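Local atomic coordinates of interleukin 22 (Danio rerio, PDB entry 4O6K), a protein that probably acts as a secreted helical cytokine of the IL-10 family, signalling through cell-surface receptors in immune defence. Residues 33-38 with 52-57. Residues are numbered along the deposited sequence; the frame is centred on the assembly and turned at random.
Sequences LLPYFS and ARILKY
Leu34 and Pro35, in the extended loop 33-38 that follows helix 10-24, meet Ile54 on helix 47-62 across well-separated backbones: Leu34 CA and Ile54 CA, the nearest pair, are 8.7 Å apart. This is a loop packed against the all-helical bundle of an IL-10-family cytokine, whose helix 47-62 keeps its regular pattern here, with Lys56 N bonded to Ala52 O. No hydrogen bond joins the two segments; side chains alone span the gap, and it is Ile54 that reaches for both loop residues. Its CG1 sits anti to the carbonyl carbon (chi1 -65°), and with the chain extended beyond it (chi2 176°) the CD1 methyl is carried out to the proline ring. The CG2 branch serves Leu34 instead. The CA-CB bond of Leu34 points neither at the helix nor away from it, yet with CG beside the backbone N (chi1 -83°) its CD2 methyl meets Ile54, the two side chains crossing at a slant. Leu34 also packs on Tyr58 of helix 47-62 and on Thr132 and Leu133 of helix 130-140. Pro35 rests as well on Phe107 of helix 102-117; Leu34, Pro35 and Ile54 are all buried. Glu129 accepts hydrogen bonds from the backbone N of Leu33 and of Leu34, tying the start of the loop down. Both contacts are ordinary van der Waals packing: the ring methylene Pro35 CD lies 4.2 Å from the Ile54 CD1 methyl, and the methyls Leu34 CD2 and Ile54 CG2 are 3.9 Å apart.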
loop_
_atom_site.group_PDB
_atom_site.type_symbol
_atom_site.label_atom_id
_atom_site.label_comp_id
_atom_site.label_asym_id
_atom_site.label_seq_id
_atom_site.Cartn_x
_atom_site.Cartn_y
_atom_site.Cartn_z
ATOM N N LEU A 33 7.795 -1.460 -7.620
ATOM C CA LEU A 33 7.361 -0.067 -7.593
ATOM C C LEU A 33 7.445 0.507 -6.181
ATOM O O LEU A 33 7.842 1.657 -5.994
ATOM C CB LEU A 33 5.941 0.064 -8.143
ATOM C CG LEU A 33 5.772 -0.348 -9.607
ATOM C CD1 LEU A 33 4.320 -0.233 -10.044
ATOM C CD2 LEU A 33 6.675 0.484 -10.507
ATOM N N LEU A 34 7.061 -0.296 -5.191
ATOM C CA LEU A 34 7.205 0.093 -3.792
ATOM C C LEU A 34 8.669 0.249 -3.425
ATOM O O LEU A 34 9.493 -0.591 -3.791
ATOM C CB LEU A 34 6.571 -0.940 -2.857
ATOM C CG LEU A 34 5.074 -0.934 -2.555
ATOM C CD1 LEU A 34 4.765 -2.057 -1.581
ATOM C CD2 LEU A 34 4.644 0.404 -1.979
ATOM N N PRO A 35 9.004 1.333 -2.713
ATOM C CA PRO A 35 10.340 1.419 -2.121
ATOM C C PRO A 35 10.557 0.257 -1.160
ATOM O O PRO A 35 9.637 -0.104 -0.426
ATOM C CB PRO A 35 10.316 2.758 -1.379
ATOM C CG PRO A 35 9.261 3.555 -2.070
ATOM C CD PRO A 35 8.223 2.565 -2.515
ATOM N N TYR A 36 11.752 -0.320 -1.163
ATOM C CA TYR A 36 12.031 -1.467 -0.311
ATOM C C TYR A 36 12.362 -1.038 1.112
ATOM O O TYR A 36 13.259 -0.226 1.336
ATOM C CB TYR A 36 13.177 -2.298 -0.891
ATOM C CG TYR A 36 13.694 -3.366 0.047
ATOM C CD1 TYR A 36 12.956 -4.516 0.299
ATOM C CD2 TYR A 36 14.925 -3.227 0.676
ATOM C CE1 TYR A 36 13.428 -5.493 1.156
ATOM C CE2 TYR A 36 15.405 -4.198 1.533
ATOM C CZ TYR A 36 14.652 -5.328 1.769
ATOM O OH TYR A 36 15.128 -6.298 2.622
ATOM N N PHE A 37 11.627 -1.593 2.070
ATOM C CA PHE A 37 11.908 -1.366 3.481
ATOM C C PHE A 37 12.482 -2.632 4.101
ATOM O O PHE A 37 11.813 -3.663 4.157
ATOM C CB PHE A 37 10.644 -0.943 4.234
ATOM C CG PHE A 37 10.309 0.515 4.096
ATOM C CD1 PHE A 37 9.753 1.008 2.927
ATOM C CD2 PHE A 37 10.546 1.393 5.143
ATOM C CE1 PHE A 37 9.441 2.350 2.803
ATOM C CE2 PHE A 37 10.237 2.735 5.025
ATOM C CZ PHE A 37 9.684 3.214 3.854
ATOM N N SER A 38 13.723 -2.549 4.566
ATOM C CA SER A 38 14.349 -3.665 5.260
ATOM C C SER A 38 13.788 -3.787 6.671
ATOM O O SER A 38 13.050 -2.914 7.128
ATOM C CB SER A 38 15.869 -3.491 5.309
ATOM O OG SER A 38 16.227 -2.403 6.141
ATOM N N ALA A 52 2.231 5.002 5.405
ATOM C CA ALA A 52 0.840 5.428 5.490
ATOM C C ALA A 52 0.515 6.462 4.420
ATOM O O ALA A 52 -0.614 6.540 3.937
ATOM C CB ALA A 52 0.540 5.988 6.871
ATOM N N ARG A 53 1.515 7.254 4.053
ATOM C CA ARG A 53 1.332 8.280 3.039
ATOM C C ARG A 53 1.282 7.616 1.667
ATOM O O ARG A 53 0.553 8.053 0.774
ATOM C CB ARG A 53 2.457 9.312 3.102
ATOM C CG ARG A 53 2.076 10.646 2.499
ATOM C CD ARG A 53 0.999 11.254 3.387
ATOM N NE ARG A 53 0.248 12.335 2.766
ATOM C CZ ARG A 53 -0.316 13.324 3.453
ATOM N NH1 ARG A 53 -0.211 13.353 4.775
ATOM N NH2 ARG A 53 -0.991 14.278 2.825
ATOM N N ILE A 54 2.081 6.565 1.508
ATOM C CA ILE A 54 2.062 5.746 0.301
ATOM C C ILE A 54 0.728 5.011 0.184
ATOM O O ILE A 54 0.180 4.859 -0.911
ATOM C CB ILE A 54 3.225 4.729 0.298
ATOM C CG1 ILE A 54 4.570 5.458 0.233
ATOM C CG2 ILE A 54 3.097 3.757 -0.865
ATOM C CD1 ILE A 54 5.772 4.537 0.328
ATOM N N LEU A 55 0.202 4.575 1.326
ATOM C CA LEU A 55 -1.097 3.910 1.381
ATOM C C LEU A 55 -2.183 4.853 0.878
ATOM O O LEU A 55 -3.098 4.442 0.163
ATOM C CB LEU A 55 -1.411 3.443 2.803
ATOM C CG LEU A 55 -2.755 2.733 2.972
ATOM C CD1 LEU A 55 -2.826 1.506 2.076
ATOM C CD2 LEU A 55 -2.987 2.356 4.426
ATOM N N LYS A 56 -2.070 6.120 1.272
ATOM C CA LYS A 56 -2.983 7.169 0.826
ATOM C C LYS A 56 -3.021 7.260 -0.689
ATOM O O LYS A 56 -4.091 7.327 -1.298
ATOM C CB LYS A 56 -2.552 8.522 1.392
ATOM C CG LYS A 56 -3.422 9.695 0.970
ATOM C CD LYS A 56 -3.069 10.927 1.791
ATOM C CE LYS A 56 -3.922 12.120 1.395
ATOM N NZ LYS A 56 -5.370 11.792 1.528
ATOM N N TYR A 57 -1.835 7.253 -1.289
ATOM C CA TYR A 57 -1.692 7.303 -2.736
ATOM C C TYR A 57 -2.290 6.061 -3.387
ATOM O O TYR A 57 -2.893 6.140 -4.458
ATOM C CB TYR A 57 -0.222 7.456 -3.123
ATOM C CG TYR A 57 -0.014 7.944 -4.538
ATOM C CD1 TYR A 57 -0.016 9.302 -4.830
ATOM C CD2 TYR A 57 0.180 7.050 -5.582
ATOM C CE1 TYR A 57 0.171 9.758 -6.121
ATOM C CE2 TYR A 57 0.369 7.496 -6.878
ATOM C CZ TYR A 57 0.364 8.851 -7.142
ATOM O OH TYR A 57 0.550 9.303 -8.428
#